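Local coordinates for soluble lytic murein transglycosylase (Escherichia coli, PDB 1QSA), which probably cleaves the glycosidic bonds between N-acetylmuramic acid and N-acetylglucosamine in peptidoglycan, leaving a 1,6-anhydro bond on the muramic acid, at residues Gly299-Leu304 / Leu329-Arg334. Residues are numbered along the deposited sequence; the frame is centred on the assembly and turned at random. Where two conformers were deposited one is given.
Sequences GDRRGL and LLERGR
Arg301, at the start of helix 301-310, and Glu331, in the last turn of helix 319-331, form a salt bridge across the surface of this all-helical chain. Ahead of it, Gly299 closes helix 285-298 with a Schellman motif at positive phi. Asp300 then caps the next helix: its OD1 accepts from Gly303 N at 2.9 Å, the N-H coming from above the carboxylate plane, and its backbone O takes Leu304 N. Arg301 carries the whole contact on its side. Its chain bends at chi2 (-58°) and chi3 (-70°), which turns the NE edge of the guanidinium to Glu331. NE reaches Glu331 OE1 at 2.8 Å and NH2 reaches the same Glu331 OE1 at 3.0 Å, a side-on grip in which two nitrogens share one oxygen. That oxygen lies in the guanidinium plane, whereas the carboxylate plane is tilted 38° from it; NE comes on the syn side and NH2 on the anti side, both out of the carboxylate plane toward the same face. Arg301 CA and Glu331 CA are 9.6 Å apart, and Glu331 spans the gap with CG anti to its backbone N and an extended chain. With an alanine at Arg301, Glu331 OE1 would probably lose both N-H donors, and Asp327, which also pairs with NH2, the cation it shares. Farther along, Leu304 is buried against Trp324 and Leu328, the latter also touched by Arg301. The chemistry implies a surface polar link between helices 301-310 and 319-331, in which one guanidinium between two carboxylates probably eases their mutual repulsion.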
ATOM      1  N   GLY A 299      -9.906  -7.762  28.069  1.00 11.77           N
ATOM      2  CA  GLY A 299      -9.311  -7.880  29.397  1.00 13.51           C
ATOM      3  C   GLY A 299      -9.343  -9.298  29.937  1.00 13.82           C
ATOM      4  O   GLY A 299      -9.273  -9.519  31.149  1.00 14.08           O
ATOM      5  N   ASP A 300      -9.433 -10.258  29.032  1.00 12.55           N
ATOM      6  CA  ASP A 300      -9.494 -11.672  29.390  1.00 14.10           C
ATOM      7  C   ASP A 300      -8.097 -12.210  29.688  1.00 13.68           C
ATOM      8  O   ASP A 300      -7.384 -12.652  28.786  1.00 15.02           O
ATOM      9  CB  ASP A 300     -10.136 -12.438  28.230  1.00 14.29           C
ATOM     10  CG  ASP A 300     -10.347 -13.916  28.520  1.00 17.38           C
ATOM     11  OD1 ASP A 300     -10.022 -14.421  29.623  1.00 17.01           O
ATOM     12  OD2 ASP A 300     -10.857 -14.587  27.610  1.00 17.49           O
ATOM     13  N   ARG A 301      -7.730 -12.217  30.966  1.00 13.79           N
ATOM     14  CA  ARG A 301      -6.402 -12.698  31.367  1.00 14.55           C
ATOM     15  C   ARG A 301      -6.159 -14.188  31.128  1.00 15.84           C
ATOM     16  O   ARG A 301      -5.106 -14.561  30.599  1.00 14.13           O
ATOM     17  CB  ARG A 301      -6.095 -12.323  32.816  1.00 14.85           C
ATOM     18  CG  ARG A 301      -6.233 -10.836  33.104  1.00 13.82           C
ATOM     19  CD  ARG A 301      -5.312  -9.996  32.213  1.00 13.51           C
ATOM     20  NE  ARG A 301      -3.913 -10.186  32.597  1.00 12.61           N
ATOM     21  CZ  ARG A 301      -2.867  -9.819  31.864  1.00 13.78           C
ATOM     22  NH1 ARG A 301      -3.044  -9.271  30.668  1.00 13.86           N
ATOM     23  NH2 ARG A 301      -1.637 -10.022  32.321  1.00 13.19           N
ATOM     24  N   ARG A 302      -7.111 -15.043  31.507  1.00 16.46           N
ATOM     25  CA  ARG A 302      -6.953 -16.482  31.269  1.00 18.77           C
ATOM     26  C   ARG A 302      -6.904 -16.761  29.778  1.00 18.85           C
ATOM     27  O   ARG A 302      -6.144 -17.619  29.313  1.00 19.29           O
ATOM     28  CB  ARG A 302      -8.099 -17.284  31.891  1.00 21.58           C
ATOM     29  CG  ARG A 302      -8.017 -17.317  33.379  1.00 29.61           C
ATOM     30  CD  ARG A 302      -9.021 -18.247  34.022  1.00 36.22           C
ATOM     31  NE  ARG A 302      -8.690 -18.369  35.441  1.00 42.96           N
ATOM     32  CZ  ARG A 302      -9.457 -18.947  36.359  1.00 45.18           C
ATOM     33  NH1 ARG A 302     -10.634 -19.464  36.028  1.00 48.84           N
ATOM     34  NH2 ARG A 302      -9.045 -18.996  37.618  1.00 46.29           N
ATOM     35  N   GLY A 303      -7.735 -16.031  29.032  1.00 16.31           N
ATOM     36  CA  GLY A 303      -7.781 -16.188  27.590  1.00 15.97           C
ATOM     37  C   GLY A 303      -6.470 -15.794  26.934  1.00 14.24           C
ATOM     38  O   GLY A 303      -6.018 -16.447  26.011  1.00 15.17           O
ATOM     39  N   LEU A 304      -5.852 -14.727  27.420  1.00 14.06           N
ATOM     40  CA  LEU A 304      -4.586 -14.286  26.858  1.00 14.59           C
ATOM     41  C   LEU A 304      -3.548 -15.385  27.064  1.00 15.20           C
ATOM     42  O   LEU A 304      -2.793 -15.704  26.152  1.00 15.16           O
ATOM     43  CB  LEU A 304      -4.121 -12.989  27.524  1.00 15.37           C
ATOM     44  CG  LEU A 304      -2.759 -12.484  27.043  1.00 14.77           C
ATOM     45  CD1 LEU A 304      -2.805 -12.222  25.524  1.00 13.71           C
ATOM     46  CD2 LEU A 304      -2.343 -11.237  27.820  1.00 15.86           C
ATOM     47  N   LEU A 329       3.920 -12.775  32.468  1.00 11.75           N
ATOM     48  CA  LEU A 329       4.947 -13.158  33.446  1.00 12.64           C
ATOM     49  C   LEU A 329       5.018 -12.178  34.608  1.00 11.72           C
ATOM     50  O   LEU A 329       5.197 -12.579  35.756  1.00 13.62           O
ATOM     51  CB  LEU A 329       6.318 -13.256  32.773  1.00 12.95           C
ATOM     52  CG  LEU A 329       6.527 -14.483  31.881  1.00 12.50           C
ATOM     53  CD1 LEU A 329       7.799 -14.293  31.039  1.00 14.42           C
ATOM     54  CD2 LEU A 329       6.608 -15.766  32.728  1.00 15.52           C
ATOM     55  N   LEU A 330       4.863 -10.886  34.320  1.00 12.50           N
ATOM     56  CA  LEU A 330       4.878  -9.882  35.379  1.00 12.17           C
ATOM     57  C   LEU A 330       3.716 -10.129  36.344  1.00 13.35           C
ATOM     58  O   LEU A 330       3.914 -10.122  37.558  1.00 13.72           O
ATOM     59  CB  LEU A 330       4.767  -8.463  34.813  1.00 10.96           C
ATOM     60  CG  LEU A 330       6.032  -7.911  34.147  1.00 10.62           C
ATOM     61  CD1 LEU A 330       5.698  -6.620  33.385  1.00 13.65           C
ATOM     62  CD2 LEU A 330       7.084  -7.641  35.234  1.00 13.02           C
ATOM     63  N   GLU A 331       2.517 -10.385  35.813  1.00 12.87           N
ATOM     64  CA  GLU A 331       1.364 -10.617  36.693  1.00 13.39           C
ATOM     65  C   GLU A 331       1.547 -11.888  37.528  1.00 14.05           C
ATOM     66  O   GLU A 331       1.042 -11.974  38.654  1.00 13.54           O
ATOM     67  CB  GLU A 331       0.048 -10.689  35.915  1.00 14.04           C
ATOM     68  CG  GLU A 331      -1.148 -10.690  36.871  1.00 16.81           C
ATOM     69  CD  GLU A 331      -2.509 -10.669  36.203  1.00 19.23           C
ATOM     70  OE1 GLU A 331      -2.621 -10.928  34.977  1.00 18.08           O
ATOM     71  OE2 GLU A 331      -3.488 -10.406  36.938  1.00 18.13           O
ATOM     72  N   ARG A 332       2.228 -12.878  36.951  1.00 13.11           N
ATOM     73  CA  ARG A 332       2.512 -14.135  37.629  1.00 15.23           C
ATOM     74  C   ARG A 332       3.643 -13.997  38.658  1.00 14.62           C
ATOM     75  O   ARG A 332       3.954 -14.949  39.373  1.00 15.49           O
ATOM     76  CB  ARG A 332       2.856 -15.222  36.605  1.00 18.44           C
ATOM     77  CG  ARG A 332       1.666 -15.728  35.796  1.00 24.33           C
ATOM     78  CD  ARG A 332       0.749 -16.550  36.679  1.00 28.15           C
ATOM     79  NE  ARG A 332      -0.419 -17.078  35.973  1.00 31.45           N
ATOM     80  CZ  ARG A 332      -0.489 -18.288  35.424  1.00 33.67           C
ATOM     81  NH1 ARG A 332       0.551 -19.116  35.460  1.00 33.90           N
ATOM     82  NH2 ARG A 332      -1.605 -18.669  34.820  1.00 35.04           N
ATOM     83  N   GLY A 333       4.269 -12.823  38.726  1.00 14.36           N
ATOM     84  CA  GLY A 333       5.340 -12.620  39.692  1.00 14.88           C
ATOM     85  C   GLY A 333       6.716 -13.101  39.262  1.00 15.85           C
ATOM     86  O   GLY A 333       7.603 -13.272  40.102  1.00 16.53           O
ATOM     87  N   ARG A 334       6.890 -13.336  37.965  1.00 13.68           N
ATOM     88  CA  ARG A 334       8.164 -13.801  37.413  1.00 14.47           C
ATOM     89  C   ARG A 334       8.870 -12.560  36.871  1.00 15.18           C
ATOM     90  O   ARG A 334       9.029 -12.391  35.659  1.00 14.98           O
ATOM     91  CB  ARG A 334       7.919 -14.823  36.303  0.52 15.64           C
ATOM     92  CG  ARG A 334       7.073 -16.020  36.728  0.52 17.66           C
ATOM     93  CD  ARG A 334       7.683 -16.756  37.917  0.52 20.77           C
ATOM     94  NE  ARG A 334       8.964 -17.377  37.583  0.52 22.62           N
ATOM     95  CZ  ARG A 334      10.078 -17.231  38.295  0.52 21.81           C
ATOM     96  NH1 ARG A 334      10.079 -16.486  39.393  0.52 22.49           N
ATOM     97  NH2 ARG A 334      11.193 -17.837  37.906  0.52 20.84           N
TER